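Local coordinates for protein cytochrome c, putative (Geobacter sulfurreducens, PDB 2CZS) that carries two covalently bound c-type hemes and probably passes electrons as a small electron-transport cytochrome, at residues V11-D14 against F20-A23; A28-L33 against R64-H69; H41-K44 against P49-K52. All coordinates share one frame; numbering follows the deposited sequence.

Contact 1 of 3, residues V11-D14 against F20-A23; sequences VPLD and FYDA. With HEM (protoporphyrin IX containing Fe), chain F.
Y21 meets V11 and L13 with different parts of one side chain. Its hydroxyl OH donates to V11 O at 2.6 Å, with the donor 27° out of the carbonyl plane. V11 O lies at the edge of the ring, in its plane. The same hydroxyl is hydrogen-bonded to K72 N, so two bonds grip it. L13 comes over a face instead. Its CD1 sits 3.7 Å from the centroid of the Y21 ring and 10° off the ring normal, a CH-pi contact over the centre. L13 CG is anti to the backbone N (chi1 -179°), and the next torsion sets the methyl CD1 above the ring. V11 splits its two methyls between two partners. CG1 packs against Y21 CE1 at 3.9 Å, while CG2 touches the heme methyl CMB at 3.7 Å. V11 thus bridges Y21 and the heme edge. D14 OD2 is hydrogen-bonded to ND1 of H17, an axial ligand of this heme. The loop 11-14 and helix 18-25 both border the heme, the loop through V11, P12 and D14, the helix through F20, which lays one face over CBB. F20 also packs on L33 and Q36 of helix 30-37, and F71 meets the Y21 ring edge-to-face.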
loop_
_atom_site.group_PDB
_atom_site.type_symbol
_atom_site.label_atom_id
_atom_site.label_comp_id
_atom_site.label_asym_id
_atom_site.label_seq_id
_atom_site.Cartn_x
_atom_site.Cartn_y
_atom_site.Cartn_z
ATOM N N VAL A 11 3.844 -3.690 -5.274
ATOM C CA VAL A 11 2.457 -3.393 -5.572
ATOM C C VAL A 11 2.079 -3.962 -6.942
ATOM O O VAL A 11 2.732 -3.644 -7.918
ATOM C CB VAL A 11 2.202 -1.840 -5.535
ATOM C CG1 VAL A 11 0.744 -1.513 -5.838
ATOM C CG2 VAL A 11 2.604 -1.246 -4.188
ATOM N N PRO A 12 1.038 -4.818 -7.013
ATOM C CA PRO A 12 0.639 -5.342 -8.335
ATOM C C PRO A 12 0.336 -4.251 -9.360
ATOM O O PRO A 12 -0.309 -3.260 -9.022
ATOM C CB PRO A 12 -0.633 -6.141 -8.024
ATOM C CG PRO A 12 -0.457 -6.555 -6.653
ATOM C CD PRO A 12 0.206 -5.398 -5.949
ATOM N N LEU A 13 0.813 -4.414 -10.599
ATOM C CA LEU A 13 0.382 -3.521 -11.665
ATOM C C LEU A 13 -0.818 -4.137 -12.318
ATOM O O LEU A 13 -0.711 -4.940 -13.275
ATOM C CB LEU A 13 1.466 -3.215 -12.702
ATOM C CG LEU A 13 1.009 -2.239 -13.811
ATOM C CD1 LEU A 13 0.494 -0.871 -13.262
ATOM C CD2 LEU A 13 2.072 -2.052 -14.944
ATOM N N ASP A 14 -1.969 -3.781 -11.769
ATOM C CA ASP A 14 -3.241 -4.355 -12.221
ATOM C C ASP A 14 -4.334 -3.334 -12.041
ATOM O O ASP A 14 -4.051 -2.222 -11.620
ATOM C CB ASP A 14 -3.547 -5.678 -11.499
ATOM C CG ASP A 14 -3.707 -5.532 -9.992
ATOM O OD1 ASP A 14 -3.746 -6.588 -9.330
ATOM O OD2 ASP A 14 -3.826 -4.400 -9.488
ATOM N N PHE A 20 -2.933 4.190 -8.193
ATOM C CA PHE A 20 -1.812 4.584 -7.335
ATOM C C PHE A 20 -0.502 4.762 -8.116
ATOM O O PHE A 20 0.242 5.686 -7.867
ATOM C CB PHE A 20 -1.660 3.620 -6.172
ATOM C CG PHE A 20 -2.942 3.362 -5.462
ATOM C CD1 PHE A 20 -3.584 2.145 -5.584
ATOM C CD2 PHE A 20 -3.554 4.375 -4.735
ATOM C CE1 PHE A 20 -4.786 1.900 -4.932
ATOM C CE2 PHE A 20 -4.781 4.160 -4.103
ATOM C CZ PHE A 20 -5.374 2.895 -4.194
ATOM N N TYR A 21 -0.255 3.881 -9.081
ATOM C CA TYR A 21 0.841 4.069 -10.039
ATOM C C TYR A 21 0.733 5.421 -10.752
ATOM O O TYR A 21 1.719 6.160 -10.845
ATOM C CB TYR A 21 0.838 2.945 -11.081
ATOM C CG TYR A 21 1.561 1.683 -10.663
ATOM C CD1 TYR A 21 0.925 0.699 -9.887
ATOM C CD2 TYR A 21 2.887 1.468 -11.028
ATOM C CE1 TYR A 21 1.602 -0.464 -9.498
ATOM C CE2 TYR A 21 3.560 0.302 -10.654
ATOM C CZ TYR A 21 2.906 -0.656 -9.894
ATOM O OH TYR A 21 3.606 -1.772 -9.542
ATOM N N ASP A 22 -0.472 5.731 -11.236
ATOM C CA ASP A 22 -0.714 6.974 -11.979
ATOM C C ASP A 22 -0.527 8.192 -11.066
ATOM O O ASP A 22 0.173 9.133 -11.441
ATOM C CB ASP A 22 -2.118 7.023 -12.617
ATOM C CG ASP A 22 -2.313 6.039 -13.788
ATOM O OD1 ASP A 22 -1.330 5.624 -14.422
ATOM O OD2 ASP A 22 -3.471 5.669 -14.068
ATOM N N ALA A 23 -1.097 8.144 -9.860
ATOM C CA ALA A 23 -0.988 9.236 -8.878
ATOM C C ALA A 23 0.468 9.473 -8.503
ATOM O O ALA A 23 0.940 10.608 -8.482
ATOM C CB ALA A 23 -1.795 8.929 -7.624
HETATM C CHA HEM F . -2.618 -7.192 -3.188
HETATM C CHB HEM F . -0.266 -3.237 -1.851
HETATM C CHC HEM F . -4.282 -0.620 -2.531
HETATM C CHD HEM F . -6.711 -4.630 -3.639
HETATM C C1A HEM F . -1.637 -6.361 -2.759
HETATM C C2A HEM F . -0.316 -6.795 -2.398
HETATM C C3A HEM F . 0.330 -5.688 -2.019
HETATM C C4A HEM F . -0.568 -4.556 -2.142
HETATM C CMA HEM F . 1.784 -5.566 -1.536
HETATM C CAA HEM F . 0.180 -8.267 -2.417
HETATM C CBA HEM F . 0.600 -8.676 -3.816
HETATM C CGA HEM F . 1.213 -10.055 -3.855
HETATM O O1A HEM F . 0.915 -10.944 -3.008
HETATM O O2A HEM F . 2.047 -10.233 -4.774
HETATM C C1B HEM F . -1.135 -2.183 -1.947
HETATM C C2B HEM F . -0.804 -0.810 -1.656
HETATM C C3B HEM F . -1.912 -0.060 -1.859
HETATM C C4B HEM F . -2.991 -0.944 -2.261
HETATM C CMB HEM F . 0.618 -0.385 -1.208
HETATM C CAB HEM F . -2.060 1.470 -1.727
HETATM C CBB HEM F . -1.235 2.284 -2.466
HETATM C C1C HEM F . -5.291 -1.521 -2.810
HETATM C C2C HEM F . -6.693 -1.122 -2.963
HETATM C C3C HEM F . -7.370 -2.256 -3.286
HETATM C C4C HEM F . -6.412 -3.327 -3.341
HETATM C CMC HEM F . -7.257 0.295 -2.747
HETATM C CAC HEM F . -8.879 -2.428 -3.575
HETATM C CBC HEM F . -9.371 -1.898 -4.702
HETATM C C1D HEM F . -5.841 -5.680 -3.688
HETATM C C2D HEM F . -6.129 -7.048 -4.085
HETATM C C3D HEM F . -4.859 -7.844 -3.915
HETATM C C4D HEM F . -3.906 -6.878 -3.444
HETATM C CMD HEM F . -7.466 -7.628 -4.579
HETATM C CAD HEM F . -4.642 -9.343 -4.245
HETATM C CBD HEM F . -3.677 -9.535 -5.414
HETATM C CGD HEM F . -4.134 -8.733 -6.594
HETATM O O1D HEM F . -5.084 -9.193 -7.269
HETATM O O2D HEM F . -3.562 -7.644 -6.857
HETATM N NA HEM F . -1.784 -5.018 -2.584
HETATM N NB HEM F . -2.487 -2.227 -2.302
HETATM N NC HEM F . -5.149 -2.855 -3.043
HETATM N ND HEM F . -4.522 -5.634 -3.298
HETATM FE FE HEM F . -3.470 -3.899 -2.810
#

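Contact 2 of 3, residues A28-L33 against R64-H69; sequences AGKLDL and RCLFCH. With HEM (protoporphyrin IX containing Fe), chain G; SO4 (sulfate ion), chain D.
R64, whose CG meets L31 CD2 at 4.1 Å, lays one face of its guanidinium on F67, with F67 CG over its centre. Residues 65-69 are the CXXCH heme-binding motif of c-type cytochromes. In turn R64 NH1 lies over the centre of one face of the F67 ring. At the guanidinium edge, in plane, sits sulfate O3, which takes a weak hydrogen bond from NH1; the sulfate probably comes from the crystallisation liquor. The H69 ring points edge-on at the second heme. C65 SG and C68 SG are bonded to the former vinyl carbons CAB and CAC. H69 NE2 binds the iron at 2.0 Å, and H54 is the other axial ligand. H69 ND1 is hydrogen-bonded to K9 O, which fixes the rotation of the ring.

Between the cysteines, L66 turns its side chain to helix 30-37. Its CG is anti to the carbonyl carbon (chi1 -68°), and CD1 settles beside the start of that helix. K30 lies across L66, with NZ 3.9 Å from L66 CB, and also makes a cation-pi contact with F24. D34 OD1 accepts a hydrogen bond from L66 N. The closest apolar touch is L66 CD1 on L33 CB, at 3.7 Å.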
loop_
_atom_site.group_PDB
_atom_site.type_symbol
_atom_site.label_atom_id
_atom_site.label_comp_id
_atom_site.label_asym_id
_atom_site.label_seq_id
_atom_site.Cartn_x
_atom_site.Cartn_y
_atom_site.Cartn_z
ATOM N N ALA A 28 2.005 12.538 -6.477
ATOM C CA ALA A 28 1.364 12.283 -5.180
ATOM C C ALA A 28 2.389 11.800 -4.140
ATOM O O ALA A 28 3.282 11.003 -4.432
ATOM C CB ALA A 28 0.212 11.291 -5.304
ATOM N N GLY A 29 2.246 12.295 -2.912
ATOM C CA GLY A 29 3.056 11.819 -1.808
ATOM C C GLY A 29 2.689 10.412 -1.370
ATOM O O GLY A 29 1.508 10.038 -1.359
ATOM N N LYS A 30 3.707 9.645 -0.977
ATOM C CA LYS A 30 3.500 8.276 -0.531
ATOM C C LYS A 30 2.642 8.129 0.729
ATOM O O LYS A 30 1.910 7.174 0.833
ATOM C CB LYS A 30 4.832 7.546 -0.383
ATOM C CG LYS A 30 5.548 7.299 -1.722
ATOM C CD LYS A 30 6.959 6.783 -1.485
ATOM C CE LYS A 30 7.591 6.238 -2.778
ATOM N NZ LYS A 30 6.903 4.999 -3.271
ATOM N N LEU A 31 2.689 9.085 1.663
ATOM C CA LEU A 31 1.806 9.009 2.823
ATOM C C LEU A 31 0.333 9.163 2.417
ATOM O O LEU A 31 -0.529 8.426 2.899
ATOM C CB LEU A 31 2.171 10.044 3.900
ATOM C CG LEU A 31 3.329 9.743 4.851
ATOM C CD1 LEU A 31 3.382 10.885 5.850
ATOM C CD2 LEU A 31 3.197 8.389 5.585
ATOM N N ASP A 32 0.043 10.096 1.513
ATOM C CA ASP A 32 -1.342 10.258 1.033
ATOM C C ASP A 32 -1.840 8.996 0.328
ATOM O O ASP A 32 -2.979 8.565 0.521
ATOM C CB ASP A 32 -1.482 11.465 0.120
ATOM C CG ASP A 32 -1.303 12.759 0.856
ATOM O OD1 ASP A 32 -1.533 12.769 2.080
ATOM O OD2 ASP A 32 -0.889 13.749 0.218
ATOM N N LEU A 33 -0.960 8.392 -0.476
ATOM C CA LEU A 33 -1.291 7.127 -1.114
ATOM C C LEU A 33 -1.488 6.007 -0.117
ATOM O O LEU A 33 -2.453 5.232 -0.230
ATOM C CB LEU A 33 -0.250 6.775 -2.171
ATOM C CG LEU A 33 -0.214 7.784 -3.317
ATOM C CD1 LEU A 33 0.949 7.480 -4.244
ATOM C CD2 LEU A 33 -1.520 7.820 -4.101
ATOM N N ARG A 64 2.979 2.614 6.767
ATOM C CA ARG A 64 3.722 3.144 5.616
ATOM C C ARG A 64 3.856 2.040 4.539
ATOM O O ARG A 64 4.945 1.467 4.354
ATOM C CB ARG A 64 5.105 3.693 6.027
ATOM C CG ARG A 64 5.095 4.951 6.884
ATOM C CD ARG A 64 6.524 5.432 7.141
ATOM N NE ARG A 64 7.228 5.804 5.915
ATOM C CZ ARG A 64 8.558 5.889 5.792
ATOM N NH1 ARG A 64 9.361 5.609 6.816
ATOM N NH2 ARG A 64 9.096 6.241 4.631
ATOM N N CYS A 65 2.759 1.772 3.833
ATOM C CA CYS A 65 2.759 0.624 2.906
ATOM C C CYS A 65 3.910 0.702 1.916
ATOM O O CYS A 65 4.619 -0.297 1.664
ATOM C CB CYS A 65 1.469 0.567 2.105
ATOM S SG CYS A 65 -0.040 0.695 3.064
ATOM N N LEU A 66 4.059 1.878 1.319
ATOM C CA LEU A 66 4.924 2.089 0.175
ATOM C C LEU A 66 6.367 2.142 0.557
ATOM O O LEU A 66 7.222 2.175 -0.311
ATOM C CB LEU A 66 4.494 3.304 -0.651
ATOM C CG LEU A 66 3.140 3.077 -1.346
ATOM C CD1 LEU A 66 2.652 4.416 -1.913
ATOM C CD2 LEU A 66 3.228 1.987 -2.454
ATOM N N PHE A 67 6.630 2.104 1.857
ATOM C CA PHE A 67 7.996 2.114 2.343
ATOM C C PHE A 67 8.546 0.695 2.208
ATOM O O PHE A 67 9.723 0.511 1.822
ATOM C CB PHE A 67 8.038 2.594 3.788
ATOM C CG PHE A 67 9.409 2.683 4.338
ATOM C CD1 PHE A 67 10.369 3.442 3.694
ATOM C CD2 PHE A 67 9.739 2.015 5.508
ATOM C CE1 PHE A 67 11.662 3.536 4.199
ATOM C CE2 PHE A 67 11.039 2.107 6.025
ATOM C CZ PHE A 67 11.992 2.856 5.366
ATOM N N CYS A 68 7.706 -0.296 2.510
ATOM C CA CYS A 68 8.112 -1.702 2.381
ATOM C C CYS A 68 7.705 -2.345 1.076
ATOM O O CYS A 68 8.392 -3.249 0.597
ATOM C CB CYS A 68 7.553 -2.514 3.524
ATOM S SG CYS A 68 8.057 -1.817 5.108
ATOM N N HIS A 69 6.572 -1.925 0.522
ATOM C CA HIS A 69 6.060 -2.503 -0.724
ATOM C C HIS A 69 6.250 -1.480 -1.836
ATOM O O HIS A 69 5.470 -0.536 -1.981
ATOM C CB HIS A 69 4.579 -2.921 -0.631
ATOM C CG HIS A 69 4.278 -3.910 0.439
ATOM N ND1 HIS A 69 4.560 -5.268 0.332
ATOM C CD2 HIS A 69 3.701 -3.733 1.645
ATOM C CE1 HIS A 69 4.143 -5.869 1.436
ATOM N NE2 HIS A 69 3.611 -4.964 2.240
HETATM C CHA HEM G . 2.767 -8.915 3.533
HETATM C CHB HEM G . 0.153 -5.142 2.112
HETATM C CHC HEM G . 2.450 -2.292 5.187
HETATM C CHD HEM G . 6.011 -5.616 5.050
HETATM C C1A HEM G . 1.778 -8.187 2.934
HETATM C C2A HEM G . 0.675 -8.674 2.136
HETATM C C3A HEM G . -0.053 -7.613 1.765
HETATM C C4A HEM G . 0.586 -6.432 2.305
HETATM C CMA HEM G . -1.323 -7.606 0.894
HETATM C CAA HEM G . 0.419 -10.176 1.815
HETATM C CBA HEM G . 1.322 -10.615 0.668
HETATM C CGA HEM G . 0.921 -11.981 0.137
HETATM O O1A HEM G . -0.305 -12.250 -0.027
HETATM O O2A HEM G . 1.835 -12.815 -0.135
HETATM C C1B HEM G . 0.473 -4.042 2.838
HETATM C C2B HEM G . -0.265 -2.788 2.873
HETATM C C3B HEM G . 0.390 -2.012 3.753
HETATM C C4B HEM G . 1.514 -2.728 4.290
HETATM C CMB HEM G . -1.511 -2.442 2.021
HETATM C CAB HEM G . 0.008 -0.587 4.239
HETATM C CBB HEM G . -1.192 -0.586 4.914
HETATM C C1C HEM G . 3.674 -2.894 5.380
HETATM C C2C HEM G . 4.827 -2.348 6.045
HETATM C C3C HEM G . 5.811 -3.242 6.001
HETATM C C4C HEM G . 5.320 -4.431 5.294
HETATM C CMC HEM G . 4.839 -0.917 6.639
HETATM C CAC HEM G . 7.232 -3.123 6.579
HETATM C CBC HEM G . 7.440 -2.583 7.791
HETATM C C1D HEM G . 5.476 -6.827 4.661
HETATM C C2D HEM G . 6.182 -8.104 4.641
HETATM C C3D HEM G . 5.177 -9.141 4.186
HETATM C C4D HEM G . 3.958 -8.407 3.967
HETATM C CMD HEM G . 7.659 -8.387 5.000
HETATM C CAD HEM G . 5.431 -10.647 3.964
HETATM C CBD HEM G . 6.210 -10.752 2.647
HETATM C CGD HEM G . 5.344 -10.357 1.474
HETATM O O1D HEM G . 4.365 -11.106 1.191
HETATM O O2D HEM G . 5.626 -9.297 0.838
HETATM N NA HEM G . 1.677 -6.812 3.011
HETATM N NB HEM G . 1.517 -3.987 3.730
HETATM N NC HEM G . 4.021 -4.177 4.952
HETATM N ND HEM G . 4.185 -7.050 4.258
HETATM FE FE HEM G . 2.856 -5.479 4.028
HETATM S S SO4 D . 13.446 6.686 6.338
HETATM O O1 SO4 D . 13.651 8.132 6.454
HETATM O O2 SO4 D . 14.758 6.050 6.412
HETATM O O3 SO4 D . 12.563 6.233 7.423
HETATM O O4 SO4 D . 12.816 6.352 5.059
#

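Contact 3 of 3, residues H41-K44 against P49-K52; sequences HHEK and PFPK. With HEM (protoporphyrin IX containing Fe), chain F; SO4 (sulfate ion), chain C.
The axial-ligand site of the first heme adjoins this loop, where H41 and F50 touch. H41 is the histidine of the CXXCH motif, and its NE2 binds the iron at 2.0 Å, with H17 as the other axial ligand. The H41 ring stands with its edge to the porphyrin. Its CB and O face F50 instead, with H41 O 3.6 Å from F50 CZ. F50 CG is anti to the carbonyl carbon (chi1 -63°), which carries the ring back to the 41-43 backbone. E43 OE2 comes to the edge of the F50 ring, near its plane, 3.4 Å from CD1. The two side chains run at about a right angle, with the carboxylate and ring planes 37° apart. One residue earlier, P49 CA makes a CA-H...O contact with H42 O at 3.2 Å. F50 also stacks on H54, an axial ligand of the second heme, and touches M63. With an alanine here the ring is gone, and H54 would probably lose its stacking partner and E43 OE2 the ring edge beside it. E43 N donates to sulfate O3 at 2.6 Å; this anion probably comes from the crystallisation liquor. No hydrogen bond joins the two segments. They meet through the CA-H...O contact and packing of the F50 ring, and OE2 beside the ring's edge suggests a weak electrostatic attraction to its hydrogens.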
loop_
_atom_site.group_PDB
_atom_site.type_symbol
_atom_site.label_atom_id
_atom_site.label_comp_id
_atom_site.label_asym_id
_atom_site.label_seq_id
_atom_site.Cartn_x
_atom_site.Cartn_y
_atom_site.Cartn_z
ATOM N N HIS A 41 -7.143 -2.953 2.202
ATOM C CA HIS A 41 -6.236 -3.702 3.031
ATOM C C HIS A 41 -6.462 -3.368 4.494
ATOM O O HIS A 41 -5.918 -2.413 5.002
ATOM C CB HIS A 41 -4.795 -3.407 2.609
ATOM C CG HIS A 41 -4.442 -3.928 1.245
ATOM N ND1 HIS A 41 -4.110 -5.246 1.028
ATOM C CD2 HIS A 41 -4.330 -3.308 0.044
ATOM C CE1 HIS A 41 -3.811 -5.423 -0.249
ATOM N NE2 HIS A 41 -3.948 -4.266 -0.872
ATOM N N HIS A 42 -7.294 -4.162 5.152
ATOM C CA HIS A 42 -7.603 -3.906 6.542
ATOM C C HIS A 42 -7.973 -5.197 7.225
ATOM O O HIS A 42 -8.013 -6.247 6.603
ATOM C CB HIS A 42 -8.721 -2.860 6.667
ATOM C CG HIS A 42 -10.010 -3.268 6.030
ATOM N ND1 HIS A 42 -10.427 -2.793 4.809
ATOM C CD2 HIS A 42 -10.995 -4.089 6.462
ATOM C CE1 HIS A 42 -11.603 -3.303 4.508
ATOM N NE2 HIS A 42 -11.969 -4.092 5.496
ATOM N N GLU A 43 -8.243 -5.109 8.519
ATOM C CA GLU A 43 -8.574 -6.283 9.303
ATOM C C GLU A 43 -10.064 -6.602 9.157
ATOM O O GLU A 43 -10.866 -5.759 8.739
ATOM C CB GLU A 43 -8.162 -6.063 10.767
ATOM C CG GLU A 43 -6.803 -6.694 11.173
ATOM C CD GLU A 43 -5.544 -5.854 10.865
ATOM O OE1 GLU A 43 -5.615 -4.614 10.780
ATOM O OE2 GLU A 43 -4.450 -6.454 10.744
ATOM N N LYS A 44 -10.425 -7.843 9.466
ATOM C CA LYS A 44 -11.814 -8.280 9.544
ATOM C C LYS A 44 -12.793 -7.262 10.144
ATOM O O LYS A 44 -12.431 -6.515 11.052
ATOM C CB LYS A 44 -11.892 -9.538 10.402
ATOM C CG LYS A 44 -11.903 -10.839 9.640
ATOM C CD LYS A 44 -12.423 -11.941 10.542
ATOM C CE LYS A 44 -11.797 -11.851 11.943
ATOM N NZ LYS A 44 -12.380 -12.818 12.923
ATOM N N PRO A 49 -7.375 -9.118 4.528
ATOM C CA PRO A 49 -6.651 -9.035 5.790
ATOM C C PRO A 49 -5.168 -9.217 5.570
ATOM O O PRO A 49 -4.763 -9.876 4.620
ATOM C CB PRO A 49 -7.231 -10.191 6.608
ATOM C CG PRO A 49 -7.646 -11.195 5.559
ATOM C CD PRO A 49 -8.142 -10.375 4.403
ATOM N N PHE A 50 -4.364 -8.632 6.445
ATOM C CA PHE A 50 -2.925 -8.837 6.422
ATOM C C PHE A 50 -2.612 -10.249 6.883
ATOM O O PHE A 50 -3.424 -10.845 7.600
ATOM C CB PHE A 50 -2.257 -7.842 7.360
ATOM C CG PHE A 50 -2.441 -6.412 6.962
ATOM C CD1 PHE A 50 -3.384 -5.611 7.601
ATOM C CD2 PHE A 50 -1.668 -5.858 5.939
ATOM C CE1 PHE A 50 -3.543 -4.280 7.241
ATOM C CE2 PHE A 50 -1.834 -4.534 5.569
ATOM C CZ PHE A 50 -2.759 -3.740 6.216
ATOM N N PRO A 51 -1.437 -10.798 6.500
ATOM C CA PRO A 51 -1.181 -12.143 6.995
ATOM C C PRO A 51 -0.906 -12.096 8.490
ATOM O O PRO A 51 -0.678 -11.013 9.055
ATOM C CB PRO A 51 0.087 -12.579 6.243
ATOM C CG PRO A 51 0.340 -11.542 5.198
ATOM C CD PRO A 51 -0.322 -10.293 5.672
ATOM N N LYS A 52 -0.950 -13.256 9.139
ATOM C CA LYS A 52 -0.476 -13.350 10.509
ATOM C C LYS A 52 0.970 -12.838 10.516
ATOM O O LYS A 52 1.754 -13.117 9.590
ATOM C CB LYS A 52 -0.563 -14.791 11.038
ATOM C CG LYS A 52 0.775 -15.544 11.099
ATOM C CD LYS A 52 1.272 -16.051 9.735
ATOM C CE LYS A 52 0.915 -17.504 9.548
ATOM N NZ LYS A 52 1.299 -18.317 10.745
HETATM C CHA HEM F . -2.618 -7.192 -3.188
HETATM C CHB HEM F . -0.266 -3.237 -1.851
HETATM C CHC HEM F . -4.282 -0.620 -2.531
HETATM C CHD HEM F . -6.711 -4.630 -3.639
HETATM C C1A HEM F . -1.637 -6.361 -2.759
HETATM C C2A HEM F . -0.316 -6.795 -2.398
HETATM C C3A HEM F . 0.330 -5.688 -2.019
HETATM C C4A HEM F . -0.568 -4.556 -2.142
HETATM C CMA HEM F . 1.784 -5.566 -1.536
HETATM C CAA HEM F . 0.180 -8.267 -2.417
HETATM C CBA HEM F . 0.600 -8.676 -3.816
HETATM C CGA HEM F . 1.213 -10.055 -3.855
HETATM O O1A HEM F . 0.915 -10.944 -3.008
HETATM O O2A HEM F . 2.047 -10.233 -4.774
HETATM C C1B HEM F . -1.135 -2.183 -1.947
HETATM C C2B HEM F . -0.804 -0.810 -1.656
HETATM C C3B HEM F . -1.912 -0.060 -1.859
HETATM C C4B HEM F . -2.991 -0.944 -2.261
HETATM C CMB HEM F . 0.618 -0.385 -1.208
HETATM C CAB HEM F . -2.060 1.470 -1.727
HETATM C CBB HEM F . -1.235 2.284 -2.466
HETATM C C1C HEM F . -5.291 -1.521 -2.810
HETATM C C2C HEM F . -6.693 -1.122 -2.963
HETATM C C3C HEM F . -7.370 -2.256 -3.286
HETATM C C4C HEM F . -6.412 -3.327 -3.341
HETATM C CMC HEM F . -7.257 0.295 -2.747
HETATM C CAC HEM F . -8.879 -2.428 -3.575
HETATM C CBC HEM F . -9.371 -1.898 -4.702
HETATM C C1D HEM F . -5.841 -5.680 -3.688
HETATM C C2D HEM F . -6.129 -7.048 -4.085
HETATM C C3D HEM F . -4.859 -7.844 -3.915
HETATM C C4D HEM F . -3.906 -6.878 -3.444
HETATM C CMD HEM F . -7.466 -7.628 -4.579
HETATM C CAD HEM F . -4.642 -9.343 -4.245
HETATM C CBD HEM F . -3.677 -9.535 -5.414
HETATM C CGD HEM F . -4.134 -8.733 -6.594
HETATM O O1D HEM F . -5.084 -9.193 -7.269
HETATM O O2D HEM F . -3.562 -7.644 -6.857
HETATM N NA HEM F . -1.784 -5.018 -2.584
HETATM N NB HEM F . -2.487 -2.227 -2.302
HETATM N NC HEM F . -5.149 -2.855 -3.043
HETATM N ND HEM F . -4.522 -5.634 -3.298
HETATM FE FE HEM F . -3.470 -3.899 -2.810
HETATM S S SO4 C . -8.155 -2.175 10.506
HETATM O O1 SO4 C . -7.805 -0.773 10.292
HETATM O O2 SO4 C . -9.562 -2.379 10.155
HETATM O O3 SO4 C . -7.321 -3.018 9.664
HETATM O O4 SO4 C . -7.897 -2.524 11.905
#

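How the contacts relate
Contacts 1 and 2 are partly buried, while contact 3 lies at the surface. Contacts 1 and 2 touch directly: V11 packs on L66 and H69, A23 packs on L33, and A23 O probably takes a hydrogen bond from A28 N. They bring helices 18-25, 30-37 and 65-68 together. Contact 3 is nested in the long loop closed by contact 2, about 17 Å from it between centres, and involves no helix. Contact 1 borders the first heme; contact 2 ligates the second and touches the first; contact 3 ligates the first and touches the second. Contact 1 combines a hydroxyl bond with CH-pi packing, contact 2 is mainly apolar, and contact 3 sets oxygens against carbon.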